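Local coordinates for imidazoleglycerol-phosphate dehydratase (Staphylococcus aureus subsp. aureus, PDB 2AE8), which catalyses the manganese-dependent dehydration of imidazoleglycerol phosphate to imidazoleacetol phosphate, the sixth step of histidine biosynthesis, at residues B[104-107]-B[108-112]. Sequence-based numbering, arbitrary orientation.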
loop_
_atom_site.group_PDB
_atom_site.type_symbol
_atom_site.label_atom_id
_atom_site.label_comp_id
_atom_site.label_asym_id
_atom_site.label_seq_id
_atom_site.Cartn_x
_atom_site.Cartn_y
_atom_site.Cartn_z
ATOM N N LEU B 104 -46.991 -22.092 -16.073
ATOM C CA LEU B 104 -48.096 -21.661 -16.937
ATOM C C LEU B 104 -47.580 -20.878 -18.130
ATOM O O LEU B 104 -48.080 -21.032 -19.258
ATOM C CB LEU B 104 -49.128 -20.856 -16.143
ATOM C CG LEU B 104 -49.837 -21.661 -15.054
ATOM C CD1 LEU B 104 -50.719 -20.722 -14.231
ATOM C CD2 LEU B 104 -50.649 -22.861 -15.631
ATOM N N LEU B 105 -46.542 -20.065 -17.905
ATOM C CA LEU B 105 -45.922 -19.342 -19.012
ATOM C C LEU B 105 -45.374 -20.306 -20.050
ATOM O O LEU B 105 -45.515 -20.074 -21.255
ATOM C CB LEU B 105 -44.825 -18.375 -18.532
ATOM C CG LEU B 105 -45.292 -17.041 -17.942
ATOM C CD1 LEU B 105 -44.081 -16.199 -17.415
ATOM C CD2 LEU B 105 -46.082 -16.261 -18.975
ATOM N N LEU B 106 -44.750 -21.384 -19.583
ATOM C CA LEU B 106 -44.189 -22.372 -20.505
ATOM C C LEU B 106 -45.319 -22.982 -21.347
ATOM O O LEU B 106 -45.202 -23.080 -22.565
ATOM C CB LEU B 106 -43.403 -23.456 -19.764
ATOM C CG LEU B 106 -42.763 -24.537 -20.653
ATOM C CD1 LEU B 106 -41.884 -23.947 -21.781
ATOM C CD2 LEU B 106 -41.982 -25.537 -19.831
ATOM N N GLU B 107 -46.426 -23.336 -20.698
ATOM C CA GLU B 107 -47.599 -23.841 -21.430
ATOM C C GLU B 107 -48.057 -22.864 -22.491
ATOM O O GLU B 107 -48.236 -23.246 -23.646
ATOM C CB GLU B 107 -48.736 -24.205 -20.470
ATOM C CG GLU B 107 -48.413 -25.447 -19.650
ATOM C CD GLU B 107 -47.678 -26.509 -20.469
ATOM O OE1 GLU B 107 -48.195 -26.904 -21.546
ATOM O OE2 GLU B 107 -46.579 -26.948 -20.041
HETATM N N MSE B 108 -48.160 -21.590 -22.120
HETATM C CA MSE B 108 -48.495 -20.520 -23.061
HETATM C C MSE B 108 -47.512 -20.389 -24.226
HETATM O O MSE B 108 -47.914 -20.178 -25.394
HETATM C CB MSE B 108 -48.596 -19.187 -22.323
HETATM C CG MSE B 108 -48.897 -18.024 -23.233
HETATM SE SE MSE B 108 -48.945 -16.345 -22.292
HETATM C CE MSE B 108 -50.297 -16.777 -20.927
ATOM N N ILE B 109 -46.221 -20.486 -23.910
ATOM C CA ILE B 109 -45.168 -20.375 -24.911
ATOM C C ILE B 109 -45.194 -21.556 -25.887
ATOM O O ILE B 109 -45.077 -21.374 -27.100
ATOM C CB ILE B 109 -43.763 -20.234 -24.235
ATOM C CG1 ILE B 109 -43.609 -18.821 -23.664
ATOM C CG2 ILE B 109 -42.671 -20.507 -25.233
ATOM C CD1 ILE B 109 -42.566 -18.678 -22.540
ATOM N N LYS B 110 -45.354 -22.756 -25.345
ATOM C CA LYS B 110 -45.484 -23.971 -26.146
ATOM C C LYS B 110 -46.562 -23.836 -27.228
ATOM O O LYS B 110 -46.314 -24.183 -28.385
ATOM C CB LYS B 110 -45.732 -25.188 -25.251
ATOM C CG LYS B 110 -44.471 -25.629 -24.517
ATOM C CD LYS B 110 -44.654 -26.905 -23.715
ATOM C CE LYS B 110 -43.298 -27.505 -23.400
ATOM N NZ LYS B 110 -43.304 -28.392 -22.186
ATOM N N ASP B 111 -47.718 -23.279 -26.862
ATOM C CA ASP B 111 -48.831 -23.121 -27.801
ATOM C C ASP B 111 -48.664 -22.012 -28.835
ATOM O O ASP B 111 -49.218 -22.099 -29.925
ATOM C CB ASP B 111 -50.162 -22.977 -27.061
ATOM C CG ASP B 111 -50.561 -24.247 -26.333
ATOM O OD1 ASP B 111 -50.268 -25.365 -26.820
ATOM O OD2 ASP B 111 -51.182 -24.131 -25.258
ATOM N N LYS B 112 -47.918 -20.966 -28.501
ATOM C CA LYS B 112 -47.541 -19.975 -29.499
ATOM C C LYS B 112 -46.452 -20.603 -30.359
ATOM O O LYS B 112 -45.632 -21.378 -29.866
ATOM C CB LYS B 112 -47.031 -18.695 -28.839
ATOM C CG LYS B 112 -48.102 -17.798 -28.249
ATOM C CD LYS B 112 -47.471 -16.683 -27.418
ATOM C CE LYS B 112 -48.300 -15.405 -27.440
ATOM N NZ LYS B 112 -48.095 -14.636 -28.711
#
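Four successive i to i+4 backbone hydrogen bonds join Leu-104, Leu-105, Leu-106 and Glu-107 to the residues one turn on. Lys-110 N bonds to Leu-106 O at 2.8 Å, whereas Asp-111 N reaches Glu-107 O at a longer 3.3 Å, close to where Lys-112 leaves helical geometry.

On the solvent-facing side, Lys-110 sends an extended chain back along the helix. With CG beside its own backbone N (chi1 -75°), the aliphatic part lies against the Leu-106 branch: Lys-110 CG stands 4.1 Å from Leu-106 CD1, and Lys-110 NZ is 3.9 Å from Leu-106 CD2. The Glu-107 side chain runs alongside, pointing the same way, its bend at chi2 (-39°) bringing OE2 to 4.2 Å from Lys-110 NZ: too far for a salt bridge, but probably a mild attraction. A lysine suits this exposed turn because its methylenes can lie along Leu-106 while the charged end stays near the Glu-107 carboxylate. Asp-111 OD2 is hydrogen-bonded to the hydroxyl of Tyr-32.

The apolar side is built from Leu-104, Leu-105, Met-108 (selenomethionine) and Ile-109. The first three are buried, their uncharged side chains suited to packing against strand 43-48. Leu-105 CD2 approaches Met-108 SE at 4.4 Å; Ile-47 lies against both, while Leu-105 meets Leu-201 and Ile-109 meets Leu-205, both of helix 186-205. This is the C-terminal, amphipathic end of helix 90-111, packed on the first half-domain's sheet in the duplicated sandwich fold of this dehydratase.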